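Photosystem II assembly protein Ycf48 (Thermosynechococcus elongatus, PDB 5OJ5) binds the C-terminal extension of the D1 protein and probably acts early in photosystem II assembly and in the replacement of photodamaged D1. Local coordinates at residues Leu37-Leu42 / Ser263-Asn268; Met61-Arg66 / Gln325-Gly330; Glu180-Met185 / Thr214-His219. All blocks are in the same frame, centred on the assembly; numbering follows the deposited sequence.

Contact 1. Residues Leu37-Leu42 / Ser263-Asn268; sequences LAIPAL and SPLRRN
The first torsion of Ile39 (chi1 66°) tucks CG1 between the backbone N and the carbonyl carbon and, with an extended chi2, sends CD1 toward Pro264 O and Leu265, while CG2 lies alongside Arg266. The arginine bends at chi3 (52°), and this kink carries its guanidinium to the backbone of Leu37 and Ala38. There Arg266 NH1 donates a hydrogen bond of 3.0 Å to Ala38 O, distinctly bent at 138°. The acceptor sits at the edge of the guanidinium, close to its plane, whereas Leu37 O lies over one of its faces; seen from the carbonyl of Ala38, the donor is tilted out of the carbonyl plane. The aliphatic part of the arginine and the isoleucine run past each other in opposite directions, with Arg266 CD 3.9 Å from Ile39 CG2. Ile39 CD1 reaches Leu265 CD2 at 3.8 Å, the two side chains crossing at about a right angle, and also approaches Pro264 O at 3.5 Å. In the fold, this is an N-terminal tail laid on the rim of a beta-propeller: segment 37-42 passes along strand 303-304, the outer strand of one blade, where Pro40 and Leu42 form backbone hydrogen bonds with Gln304. Segment 263-268 belongs to the loop that leads into the first strand of that same blade. It makes a type I turn closed by Arg266 N to Ser263 O at 3.1 Å. Leu265, beneath the exposed arginine, is buried against Leu293 and Gln304 of the blade.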
ATOM      1  N   LEU A  37     -15.611 -27.388   3.762  1.00 40.62           N
ATOM      2  CA  LEU A  37     -14.385 -26.705   3.345  1.00 43.42           C
ATOM      3  C   LEU A  37     -14.391 -25.195   3.572  1.00 42.86           C
ATOM      4  O   LEU A  37     -13.350 -24.551   3.405  1.00 43.89           O
ATOM      5  CB  LEU A  37     -14.024 -27.041   1.889  1.00 46.86           C
ATOM      6  CG  LEU A  37     -12.568 -26.888   1.405  1.00 48.68           C
ATOM      7  CD1 LEU A  37     -11.721 -28.115   1.772  1.00 48.79           C
ATOM      8  CD2 LEU A  37     -12.523 -26.647  -0.094  1.00 49.02           C
ATOM      9  N   ALA A  38     -15.527 -24.622   3.968  1.00 40.81           N
ATOM     10  CA  ALA A  38     -15.639 -23.175   4.096  1.00 38.43           C
ATOM     11  C   ALA A  38     -15.223 -22.698   5.490  1.00 33.39           C
ATOM     12  O   ALA A  38     -15.016 -23.484   6.420  1.00 32.60           O
ATOM     13  CB  ALA A  38     -17.050 -22.701   3.745  1.00 40.20           C
ATOM     14  N   ILE A  39     -15.040 -21.387   5.605  1.00 28.00           N
ATOM     15  CA  ILE A  39     -14.894 -20.754   6.910  1.00 23.76           C
ATOM     16  C   ILE A  39     -16.168 -19.986   7.189  1.00 21.02           C
ATOM     17  O   ILE A  39     -16.984 -19.773   6.265  1.00 23.94           O
ATOM     18  CB  ILE A  39     -13.648 -19.865   6.967  1.00 22.42           C
ATOM     19  CG1 ILE A  39     -13.754 -18.655   6.028  1.00 20.19           C
ATOM     20  CG2 ILE A  39     -12.411 -20.695   6.652  1.00 25.12           C
ATOM     21  CD1 ILE A  39     -12.626 -17.704   6.232  1.00 19.30           C
ATOM     22  N   PRO A  40     -16.418 -19.595   8.441  1.00 19.59           N
ATOM     23  CA  PRO A  40     -17.664 -18.895   8.734  1.00 18.94           C
ATOM     24  C   PRO A  40     -17.737 -17.581   7.978  1.00 16.95           C
ATOM     25  O   PRO A  40     -16.713 -16.956   7.686  1.00 16.74           O
ATOM     26  CB  PRO A  40     -17.615 -18.676  10.255  1.00 20.97           C
ATOM     27  CG  PRO A  40     -16.649 -19.664  10.762  1.00 23.70           C
ATOM     28  CD  PRO A  40     -15.617 -19.818   9.674  1.00 21.65           C
ATOM     29  N   ALA A  41     -18.968 -17.187   7.659  1.00 16.48           N
ATOM     30  CA  ALA A  41     -19.243 -15.911   7.028  1.00 16.12           C
ATOM     31  C   ALA A  41     -19.385 -14.838   8.090  1.00 15.03           C
ATOM     32  O   ALA A  41     -20.143 -15.017   9.050  1.00 16.51           O
ATOM     33  CB  ALA A  41     -20.542 -15.993   6.235  1.00 17.20           C
ATOM     34  N   LEU A  42     -18.735 -13.703   7.858  1.00 14.60           N
ATOM     35  CA  LEU A  42     -18.866 -12.550   8.727  0.57 15.37           C
ATOM     36  C   LEU A  42     -20.321 -12.115   8.822  1.00 14.82           C
ATOM     37  O   LEU A  42     -21.076 -12.223   7.858  1.00 15.48           O
ATOM     38  CB  LEU A  42     -18.037 -11.416   8.111  0.57 18.52           C
ATOM     39  CG  LEU A  42     -17.487 -10.264   8.932  0.57 18.86           C
ATOM     40  CD1 LEU A  42     -16.608 -10.773  10.056  0.57 20.02           C
ATOM     41  CD2 LEU A  42     -16.736  -9.325   7.992  0.57 18.41           C
ATOM     42  N   SER A 263      -3.530 -20.839   7.464  0.54 19.05           N
ATOM     43  CA  SER A 263      -4.299 -20.943   6.228  0.54 19.21           C
ATOM     44  C   SER A 263      -5.654 -20.323   6.511  0.54 18.90           C
ATOM     45  O   SER A 263      -6.591 -21.012   6.951  0.54 20.78           O
ATOM     46  CB  SER A 263      -4.472 -22.399   5.823  0.54 21.24           C
ATOM     47  OG  SER A 263      -3.213 -23.016   5.753  0.54 22.31           O
ATOM     48  N   PRO A 264      -5.800 -19.029   6.275  1.00 16.72           N
ATOM     49  CA  PRO A 264      -7.078 -18.365   6.596  1.00 17.11           C
ATOM     50  C   PRO A 264      -8.286 -18.929   5.859  1.00 18.91           C
ATOM     51  O   PRO A 264      -9.380 -18.948   6.440  1.00 22.26           O
ATOM     52  CB  PRO A 264      -6.784 -16.910   6.204  1.00 16.44           C
ATOM     53  CG  PRO A 264      -5.332 -16.769   6.477  1.00 16.45           C
ATOM     54  CD  PRO A 264      -4.729 -18.061   6.002  1.00 15.68           C
ATOM     55  N   LEU A 265      -8.129 -19.383   4.608  1.00 19.78           N
ATOM     56  CA  LEU A 265      -9.211 -19.987   3.827  1.00 21.99           C
ATOM     57  C   LEU A 265      -9.092 -21.498   3.740  1.00 23.46           C
ATOM     58  O   LEU A 265      -9.760 -22.119   2.902  1.00 27.60           O
ATOM     59  CB  LEU A 265      -9.273 -19.408   2.416  1.00 23.70           C
ATOM     60  CG  LEU A 265     -10.176 -18.209   2.242  1.00 27.09           C
ATOM     61  CD1 LEU A 265     -10.154 -17.709   0.828  1.00 28.46           C
ATOM     62  CD2 LEU A 265     -11.591 -18.533   2.650  1.00 27.62           C
ATOM     63  N   ARG A 266      -8.292 -22.109   4.600  1.00 23.93           N
ATOM     64  CA  ARG A 266      -8.191 -23.570   4.635  1.00 27.62           C
ATOM     65  C   ARG A 266      -7.885 -24.193   3.261  1.00 33.78           C
ATOM     66  O   ARG A 266      -8.309 -25.313   2.964  1.00 35.71           O
ATOM     67  CB  ARG A 266      -9.462 -24.197   5.225  1.00 29.76           C
ATOM     68  CG  ARG A 266      -9.818 -23.696   6.614  1.00 32.98           C
ATOM     69  CD  ARG A 266     -11.115 -24.333   7.098  1.00 40.30           C
ATOM     70  NE  ARG A 266     -11.101 -25.794   6.991  1.00 45.57           N
ATOM     71  CZ  ARG A 266     -12.191 -26.559   6.902  1.00 48.36           C
ATOM     72  NH1 ARG A 266     -13.404 -26.012   6.892  1.00 48.43           N
ATOM     73  NH2 ARG A 266     -12.072 -27.879   6.816  1.00 49.51           N
ATOM     74  N   ARG A 267      -7.185 -23.482   2.382  1.00 37.47           N
ATOM     75  CA  ARG A 267      -6.915 -24.024   1.054  1.00 41.83           C
ATOM     76  C   ARG A 267      -5.784 -23.230   0.419  1.00 42.00           C
ATOM     77  O   ARG A 267      -5.405 -22.164   0.905  1.00 40.09           O
ATOM     78  CB  ARG A 267      -8.169 -24.052   0.161  1.00 45.55           C
ATOM     79  CG  ARG A 267      -8.723 -22.688  -0.230  1.00 47.96           C
ATOM     80  CD  ARG A 267     -10.233 -22.779  -0.470  1.00 49.10           C
ATOM     81  NE  ARG A 267     -10.834 -21.477  -0.747  1.00 50.39           N
ATOM     82  CZ  ARG A 267     -11.279 -21.094  -1.944  1.00 51.23           C
ATOM     83  NH1 ARG A 267     -11.814 -19.889  -2.105  1.00 51.19           N
ATOM     84  NH2 ARG A 267     -11.188 -21.918  -2.982  1.00 51.43           N
ATOM     85  N   ASN A 268      -5.249 -23.775  -0.675  1.00 43.15           N
ATOM     86  CA  ASN A 268      -4.096 -23.214  -1.368  1.00 43.80           C
ATOM     87  C   ASN A 268      -4.464 -22.491  -2.654  1.00 42.27           C
ATOM     88  O   ASN A 268      -3.587 -21.883  -3.274  1.00 42.31           O
ATOM     89  CB  ASN A 268      -3.096 -24.328  -1.718  1.00 45.99           C
ATOM     90  CG  ASN A 268      -2.642 -25.111  -0.504  1.00 47.82           C
ATOM     91  OD1 ASN A 268      -1.860 -24.620   0.310  1.00 48.88           O
ATOM     92  ND2 ASN A 268      -3.122 -26.345  -0.383  1.00 47.79           N
TER

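Contact 2. Residues Met61-Arg66 / Gln325-Gly330; sequences MSFIDR and QGFILG
NE2 of Gln325 lies over one face of the Phe63 ring, 3.6 Å above the plane and toward the rim, with the amide plane inclined to the ring. The Phe63 and Phe327 rings are nearly parallel, at 16°, but with 5.9 Å between centroids they are offset enough that little of one lies over the other. Met61, in one of its two conformers, makes a Met-aromatic contact over one face of Phe327: SD comes within 3.4 Å of Phe327 CD2, and the bend at chi3 (-62°) folds CE over the same ring as a CH-pi partner. In the propeller the sheets of adjacent blades pack face to face, and these side chains fill that interface: residues 61-63 of strand 58-63, in the first blade, run nearly antiparallel to 325-329 in the adjoining last blade, with axes 9.6 Å apart. The buried amide of Gln325 is gripped at both ends. NE2 donates to Arg66 O at 2.9 Å, tilted from the amide plane, and also to Gly84 O. Its OE1 accepts a hydrogen bond from a water that gives another to Asp65 O, an arrangement that fixes which way round the amide lies. Beyond it, Arg66 forms a salt bridge with Asp324.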
ATOM      1  N   MET A  61      -3.459   6.072  -2.364  1.00  8.59           N
ATOM      2  CA  MET A  61      -4.411   7.060  -1.880  0.58  8.45           C
ATOM      3  C   MET A  61      -3.843   7.699  -0.625  1.00  8.51           C
ATOM      4  O   MET A  61      -3.249   7.012   0.189  1.00  9.53           O
ATOM      5  CB  MET A  61      -5.763   6.374  -1.641  0.58 10.15           C
ATOM      6  CG  MET A  61      -6.880   7.273  -1.136  0.58 11.16           C
ATOM      7  SD  MET A  61      -8.390   6.409  -0.660  0.58 11.04           S
ATOM      8  CE  MET A  61      -8.879   5.661  -2.196  0.58  8.12           C
ATOM      9  N   SER A  62      -4.097   8.996  -0.447  1.00  8.45           N
ATOM     10  CA  SER A  62      -3.683   9.700   0.769  1.00  8.62           C
ATOM     11  C   SER A  62      -4.624  10.855   1.040  1.00  9.43           C
ATOM     12  O   SER A  62      -5.117  11.495   0.095  1.00 10.21           O
ATOM     13  CB  SER A  62      -2.231  10.178   0.629  1.00  9.39           C
ATOM     14  OG  SER A  62      -1.745  10.742   1.838  1.00 10.46           O
ATOM     15  N   PHE A  63      -4.876  11.127   2.317  1.00 10.28           N
ATOM     16  CA  PHE A  63      -5.780  12.173   2.731  1.00 11.24           C
ATOM     17  C   PHE A  63      -5.043  13.350   3.376  1.00 11.79           C
ATOM     18  O   PHE A  63      -4.107  13.181   4.170  1.00 12.94           O
ATOM     19  CB  PHE A  63      -6.851  11.630   3.682  1.00 12.74           C
ATOM     20  CG  PHE A  63      -8.005  10.998   2.952  1.00 11.43           C
ATOM     21  CD1 PHE A  63      -9.179  11.706   2.705  1.00 11.78           C
ATOM     22  CD2 PHE A  63      -7.910   9.727   2.458  1.00 12.77           C
ATOM     23  CE1 PHE A  63     -10.218  11.148   1.981  1.00 12.55           C
ATOM     24  CE2 PHE A  63      -8.974   9.166   1.714  1.00 13.63           C
ATOM     25  CZ  PHE A  63     -10.108   9.890   1.476  1.00 13.47           C
ATOM     26  N   ILE A  64      -5.515  14.550   3.061  1.00 11.35           N
ATOM     27  CA  ILE A  64      -5.120  15.765   3.768  1.00 12.12           C
ATOM     28  C   ILE A  64      -5.752  15.806   5.147  1.00 13.19           C
ATOM     29  O   ILE A  64      -5.105  16.132   6.142  1.00 15.54           O
ATOM     30  CB  ILE A  64      -5.574  16.976   2.938  1.00 12.48           C
ATOM     31  CG1 ILE A  64      -4.762  17.030   1.645  1.00 14.12           C
ATOM     32  CG2 ILE A  64      -5.439  18.275   3.748  1.00 14.75           C
ATOM     33  CD1 ILE A  64      -5.368  17.567   0.439  1.00 17.43           C
ATOM     34  N   ASP A  65      -7.041  15.517   5.201  1.00 12.93           N
ATOM     35  CA  ASP A  65      -7.815  15.537   6.430  1.00 14.15           C
ATOM     36  C   ASP A  65      -8.909  14.487   6.258  1.00 14.41           C
ATOM     37  O   ASP A  65      -8.846  13.647   5.357  1.00 16.47           O
ATOM     38  CB  ASP A  65      -8.295  16.951   6.753  1.00 14.92           C
ATOM     39  CG  ASP A  65      -9.190  17.530   5.680  1.00 15.53           C
ATOM     40  OD1 ASP A  65      -9.917  16.801   5.014  1.00 16.03           O
ATOM     41  OD2 ASP A  65      -9.245  18.755   5.546  1.00 20.33           O
ATOM     42  N   ARG A  66      -9.899  14.481   7.140  1.00 15.99           N
ATOM     43  CA  ARG A  66     -10.892  13.423   7.076  1.00 17.84           C
ATOM     44  C   ARG A  66     -11.686  13.450   5.757  1.00 15.76           C
ATOM     45  O   ARG A  66     -12.179  12.415   5.304  1.00 18.51           O
ATOM     46  CB  ARG A  66     -11.858  13.608   8.257  1.00 23.36           C
ATOM     47  CG  ARG A  66     -13.154  12.821   8.179  1.00 30.77           C
ATOM     48  CD  ARG A  66     -13.748  12.616   9.551  1.00 36.57           C
ATOM     49  NE  ARG A  66     -14.725  11.526   9.610  1.00 39.32           N
ATOM     50  CZ  ARG A  66     -14.450  10.255   9.928  1.00 40.45           C
ATOM     51  NH1 ARG A  66     -13.206   9.851  10.188  1.00 41.28           N
ATOM     52  NH2 ARG A  66     -15.443   9.377   9.978  1.00 41.02           N
ATOM     53  N   GLN A 325     -12.450   4.916   8.571  1.00 13.85           N
ATOM     54  CA  GLN A 325     -12.264   5.364   7.195  1.00 12.39           C
ATOM     55  C   GLN A 325     -11.219   4.481   6.551  1.00 12.04           C
ATOM     56  O   GLN A 325     -10.076   4.401   7.039  1.00 12.58           O
ATOM     57  CB  GLN A 325     -11.816   6.809   7.140  1.00 13.10           C
ATOM     58  CG  GLN A 325     -11.734   7.347   5.729  1.00 14.57           C
ATOM     59  CD  GLN A 325     -11.334   8.802   5.687  1.00 15.55           C
ATOM     60  OE1 GLN A 325     -10.550   9.244   6.504  1.00 17.36           O
ATOM     61  NE2 GLN A 325     -11.863   9.541   4.727  1.00 17.17           N
ATOM     62  N   GLY A 326     -11.595   3.818   5.468  1.00 11.36           N
ATOM     63  CA  GLY A 326     -10.688   2.896   4.807  1.00 12.22           C
ATOM     64  C   GLY A 326     -11.177   2.525   3.439  1.00 10.75           C
ATOM     65  O   GLY A 326     -12.362   2.667   3.122  1.00 10.70           O
ATOM     66  N   PHE A 327     -10.242   2.043   2.629  1.00 11.52           N
ATOM     67  CA  PHE A 327     -10.487   1.752   1.237  1.00 10.18           C
ATOM     68  C   PHE A 327      -9.717   0.516   0.835  1.00 11.02           C
ATOM     69  O   PHE A 327      -8.620   0.241   1.332  1.00 13.67           O
ATOM     70  CB  PHE A 327     -10.063   2.925   0.340  1.00 11.83           C
ATOM     71  CG  PHE A 327     -10.860   4.127   0.588  1.00 12.55           C
ATOM     72  CD1 PHE A 327     -12.003   4.390  -0.113  1.00 13.94           C
ATOM     73  CD2 PHE A 327     -10.453   5.000   1.612  1.00 16.31           C
ATOM     74  CE1 PHE A 327     -12.743   5.536   0.222  1.00 18.68           C
ATOM     75  CE2 PHE A 327     -11.167   6.104   1.933  1.00 20.27           C
ATOM     76  CZ  PHE A 327     -12.278   6.360   1.254  1.00 19.42           C
ATOM     77  N   ILE A 328     -10.287  -0.214  -0.098  1.00 10.00           N
ATOM     78  CA  ILE A 328      -9.594  -1.332  -0.731  1.00 10.77           C
ATOM     79  C   ILE A 328      -9.552  -1.053  -2.224  1.00 10.72           C
ATOM     80  O   ILE A 328     -10.571  -0.708  -2.834  1.00 11.86           O
ATOM     81  CB  ILE A 328     -10.293  -2.660  -0.440  1.00 11.37           C
ATOM     82  CG1 ILE A 328     -10.179  -2.914   1.072  1.00 12.78           C
ATOM     83  CG2 ILE A 328      -9.664  -3.778  -1.232  1.00 13.83           C
ATOM     84  CD1 ILE A 328     -10.881  -4.148   1.569  1.00 14.77           C
ATOM     85  N   LEU A 329      -8.362  -1.156  -2.790  1.00 11.43           N
ATOM     86  CA  LEU A 329      -8.136  -0.939  -4.220  1.00 13.03           C
ATOM     87  C   LEU A 329      -8.350  -2.239  -4.999  1.00 13.89           C
ATOM     88  O   LEU A 329      -7.707  -3.258  -4.710  1.00 14.86           O
ATOM     89  CB  LEU A 329      -6.736  -0.369  -4.472  1.00 14.05           C
ATOM     90  CG  LEU A 329      -6.309   0.828  -3.633  1.00 16.38           C
ATOM     91  CD1 LEU A 329      -4.957   1.319  -4.065  1.00 17.85           C
ATOM     92  CD2 LEU A 329      -7.252   1.994  -3.654  1.00 17.93           C
ATOM     93  N   GLY A 330      -9.303  -2.215  -5.914  1.00 15.66           N
ATOM     94  CA  GLY A 330      -9.555  -3.278  -6.853  1.00 17.36           C
ATOM     95  C   GLY A 330      -8.963  -2.982  -8.210  1.00 20.20           C
ATOM     96  O   GLY A 330      -8.137  -2.084  -8.364  1.00 24.91           O
TER
HETATM   97  O   HOH W   1      -8.361  10.927   6.531  1.00 20.07           O

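Contact 3. Residues Glu180-Met185 / Thr214-His219; sequences EAIGVM and TAWEPH
Glu180-Met185 and the start of Thr214-His219 run in roughly the same direction, 27° apart, with the CA atoms of Glu180 and Ala215 separated by 6.1 Å and the chains diverging toward Ile182 and Trp216. Ile182 supplies the central side-chain contact. Its CD1 stands over one face of the Trp216 indole, 3.7 Å from the centroid of the five-membered ring and almost on the ring normal, a well-aligned CH-pi contact. A chi1 of 61° followed by an extended chi2 carries CD1 of the isoleucine out over the indole face, while its CG2 stays 3.8 Å from Trp216 CD1. Met185 meets the six-membered ring obliquely, a looser Met-aromatic contact with SD 4.4 Å from Trp216 CZ2. Trp216 immediately precedes strand 217-220, the outer strand of a propeller blade, and segment 180-185 is the link that enters this blade from the one before. The packing therefore joins the start of a blade to its outer edge. The indole also spans the gap between blades, since NE1 donates to Gly162 O in the preceding blade. A water near the plane of the indole, at its edge, bridges the backbones: it donates to Glu180 O at 2.8 Å and accepts from Trp216 N at 2.9 Å. Farther out, the carboxylate of Glu180 rests against the methyl group of Ala215, with Glu180 OE1 3.6 Å from Ala215 CB. All of Thr214-His219 falls within the experimentally defined arginine-rich patch.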
ATOM      1  N   GLU A 180      23.007   1.360  -1.956  1.00 13.49           N
ATOM      2  CA  GLU A 180      23.306  -0.024  -2.354  1.00 13.65           C
ATOM      3  C   GLU A 180      21.993  -0.657  -2.780  1.00 13.22           C
ATOM      4  O   GLU A 180      21.152  -1.016  -1.939  1.00 13.88           O
ATOM      5  CB  GLU A 180      23.932  -0.770  -1.175  1.00 17.65           C
ATOM      6  CG  GLU A 180      25.229  -0.216  -0.725  1.00 27.76           C
ATOM      7  CD  GLU A 180      25.144   0.380   0.651  1.00 36.88           C
ATOM      8  OE1 GLU A 180      26.059   0.079   1.462  1.00 39.69           O
ATOM      9  OE2 GLU A 180      24.177   1.172   0.890  1.00 39.72           O
ATOM     10  N   ALA A 181      21.778  -0.734  -4.085  1.00 12.58           N
ATOM     11  CA  ALA A 181      20.526  -1.255  -4.630  1.00 12.25           C
ATOM     12  C   ALA A 181      20.385  -2.749  -4.369  1.00 12.11           C
ATOM     13  O   ALA A 181      21.377  -3.488  -4.361  1.00 13.68           O
ATOM     14  CB  ALA A 181      20.518  -0.982  -6.138  1.00 14.11           C
ATOM     15  N   ILE A 182      19.133  -3.205  -4.259  1.00 12.22           N
ATOM     16  CA  ILE A 182      18.772  -4.580  -3.894  1.00 12.31           C
ATOM     17  C   ILE A 182      17.894  -5.298  -4.918  1.00 14.50           C
ATOM     18  O   ILE A 182      17.210  -6.294  -4.564  1.00 16.44           O
ATOM     19  CB  ILE A 182      18.114  -4.643  -2.510  1.00 12.31           C
ATOM     20  CG1 ILE A 182      16.816  -3.817  -2.462  1.00 12.39           C
ATOM     21  CG2 ILE A 182      19.103  -4.207  -1.458  1.00 14.45           C
ATOM     22  CD1 ILE A 182      15.976  -4.086  -1.187  1.00 13.36           C
ATOM     23  N   GLY A 183      17.897  -4.874  -6.160  1.00 15.07           N
ATOM     24  CA  GLY A 183      17.023  -5.503  -7.148  1.00 13.72           C
ATOM     25  C   GLY A 183      15.603  -5.016  -6.992  1.00 11.31           C
ATOM     26  O   GLY A 183      15.263  -4.256  -6.066  1.00 11.82           O
ATOM     27  N   VAL A 184      14.771  -5.356  -7.964  1.00 11.29           N
ATOM     28  CA  VAL A 184      13.416  -4.799  -8.009  1.00 11.48           C
ATOM     29  C   VAL A 184      12.565  -5.445  -6.950  1.00 12.36           C
ATOM     30  O   VAL A 184      12.287  -6.627  -7.003  1.00 17.75           O
ATOM     31  CB  VAL A 184      12.815  -4.955  -9.418  1.00 14.38           C
ATOM     32  CG1 VAL A 184      11.425  -4.337  -9.445  1.00 16.50           C
ATOM     33  CG2 VAL A 184      13.691  -4.264 -10.501  1.00 16.75           C
ATOM     34  N   MET A 185      12.102  -4.675  -6.008  1.00 11.19           N
ATOM     35  CA  MET A 185      11.337  -5.210  -4.887  1.00 10.95           C
ATOM     36  C   MET A 185       9.964  -5.662  -5.348  1.00 10.62           C
ATOM     37  O   MET A 185       9.278  -4.968  -6.086  1.00 12.13           O
ATOM     38  CB  MET A 185      11.167  -4.063  -3.869  1.00 13.09           C
ATOM     39  CG  MET A 185      12.472  -3.495  -3.319  1.00 14.02           C
ATOM     40  SD  MET A 185      12.324  -2.095  -2.247  1.00 14.66           S
ATOM     41  CE  MET A 185      11.530  -0.934  -3.304  1.00 17.08           C
ATOM     42  N   THR A 214      23.194   1.823   6.863  1.00 29.17           N
ATOM     43  CA  THR A 214      23.646   2.301   5.564  1.00 27.93           C
ATOM     44  C   THR A 214      23.277   1.393   4.402  1.00 23.56           C
ATOM     45  O   THR A 214      23.545   1.756   3.258  1.00 23.85           O
ATOM     46  CB  THR A 214      25.147   2.567   5.549  1.00 30.47           C
ATOM     47  OG1 THR A 214      25.844   1.336   5.766  1.00 32.98           O
ATOM     48  CG2 THR A 214      25.515   3.565   6.607  1.00 32.74           C
ATOM     49  N   ALA A 215      22.666   0.245   4.665  1.00 19.55           N
ATOM     50  CA  ALA A 215      22.273  -0.692   3.632  1.00 16.50           C
ATOM     51  C   ALA A 215      21.101  -1.483   4.182  1.00 13.97           C
ATOM     52  O   ALA A 215      20.916  -1.569   5.396  1.00 15.69           O
ATOM     53  CB  ALA A 215      23.423  -1.654   3.290  1.00 19.90           C
ATOM     54  N   TRP A 216      20.347  -2.088   3.287  1.00 12.17           N
ATOM     55  CA  TRP A 216      19.316  -3.043   3.702  1.00 10.93           C
ATOM     56  C   TRP A 216      19.970  -4.274   4.326  1.00 11.94           C
ATOM     57  O   TRP A 216      21.066  -4.687   3.937  1.00 13.86           O
ATOM     58  CB  TRP A 216      18.532  -3.500   2.460  1.00 11.24           C
ATOM     59  CG  TRP A 216      17.659  -2.419   1.860  1.00 10.44           C
ATOM     60  CD1 TRP A 216      18.042  -1.498   0.944  1.00 11.11           C
ATOM     61  CD2 TRP A 216      16.292  -2.184   2.122  1.00  9.75           C
ATOM     62  NE1 TRP A 216      16.981  -0.696   0.602  1.00 11.85           N
ATOM     63  CE2 TRP A 216      15.893  -1.101   1.320  1.00 10.58           C
ATOM     64  CE3 TRP A 216      15.341  -2.805   2.928  1.00 11.16           C
ATOM     65  CZ2 TRP A 216      14.577  -0.642   1.298  1.00 12.09           C
ATOM     66  CZ3 TRP A 216      14.022  -2.309   2.922  1.00 12.05           C
ATOM     67  CH2 TRP A 216      13.664  -1.259   2.106  1.00 12.13           C
ATOM     68  N   GLU A 217      19.264  -4.905   5.241  1.00 11.94           N
ATOM     69  CA  GLU A 217      19.698  -6.154   5.862  1.00 12.33           C
ATOM     70  C   GLU A 217      18.862  -7.297   5.316  1.00 12.05           C
ATOM     71  O   GLU A 217      17.638  -7.291   5.523  1.00 12.30           O
ATOM     72  CB  GLU A 217      19.494  -6.051   7.375  1.00 15.80           C
ATOM     73  CG  GLU A 217      19.841  -7.306   8.148  1.00 24.51           C
ATOM     74  CD  GLU A 217      20.006  -7.015   9.630  1.00 34.28           C
ATOM     75  OE1 GLU A 217      20.702  -7.793  10.312  1.00 39.08           O
ATOM     76  OE2 GLU A 217      19.430  -6.009  10.122  1.00 38.68           O
ATOM     77  N   PRO A 218      19.453  -8.289   4.635  1.00 12.85           N
ATOM     78  CA  PRO A 218      18.668  -9.420   4.119  1.00 13.40           C
ATOM     79  C   PRO A 218      18.382 -10.429   5.217  1.00 13.20           C
ATOM     80  O   PRO A 218      19.157 -10.601   6.166  1.00 15.37           O
ATOM     81  CB  PRO A 218      19.604 -10.027   3.064  1.00 16.33           C
ATOM     82  CG  PRO A 218      20.983  -9.720   3.570  1.00 18.76           C
ATOM     83  CD  PRO A 218      20.870  -8.373   4.237  1.00 16.73           C
ATOM     84  N   HIS A 219      17.264 -11.110   5.059  1.00 12.08           N
ATOM     85  CA  HIS A 219      16.796 -12.147   5.980  1.00 12.95           C
ATOM     86  C   HIS A 219      16.252 -13.301   5.138  1.00 12.46           C
ATOM     87  O   HIS A 219      15.476 -13.077   4.209  1.00 12.73           O
ATOM     88  CB  HIS A 219      15.657 -11.632   6.856  1.00 13.90           C
ATOM     89  CG  HIS A 219      16.000 -10.426   7.637  1.00 14.76           C
ATOM     90  ND1 HIS A 219      16.648 -10.463   8.843  1.00 20.42           N
ATOM     91  CD2 HIS A 219      15.813  -9.121   7.340  1.00 14.98           C
ATOM     92  CE1 HIS A 219      16.812  -9.218   9.274  1.00 19.74           C
ATOM     93  NE2 HIS A 219      16.281  -8.392   8.387  1.00 16.59           N
TER
HETATM   94  O   HOH W   2      21.332  -2.230   0.575  1.00 18.48           O

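How the contacts relate
From the N terminus, the chain first passes 37-42, then runs into strand 47-51, which completes the last blade by joining strand 334-338, and reaches 61-66 on the first blade. It next visits 180-185 and 214-219, where contact 3 closes a short loop of 28 intervening residues within a single blade. Contact 1 closes at 263-268, tying the N-terminal tail to the rim of the blade before the last, and contact 2 closes at 325-330, joining last blade to first. Contacts 1 and 2 therefore cross, while contact 3 nests inside both. Contacts 2 and 3 lie on opposite sides of the chain's centre, their own centres 29 Å apart.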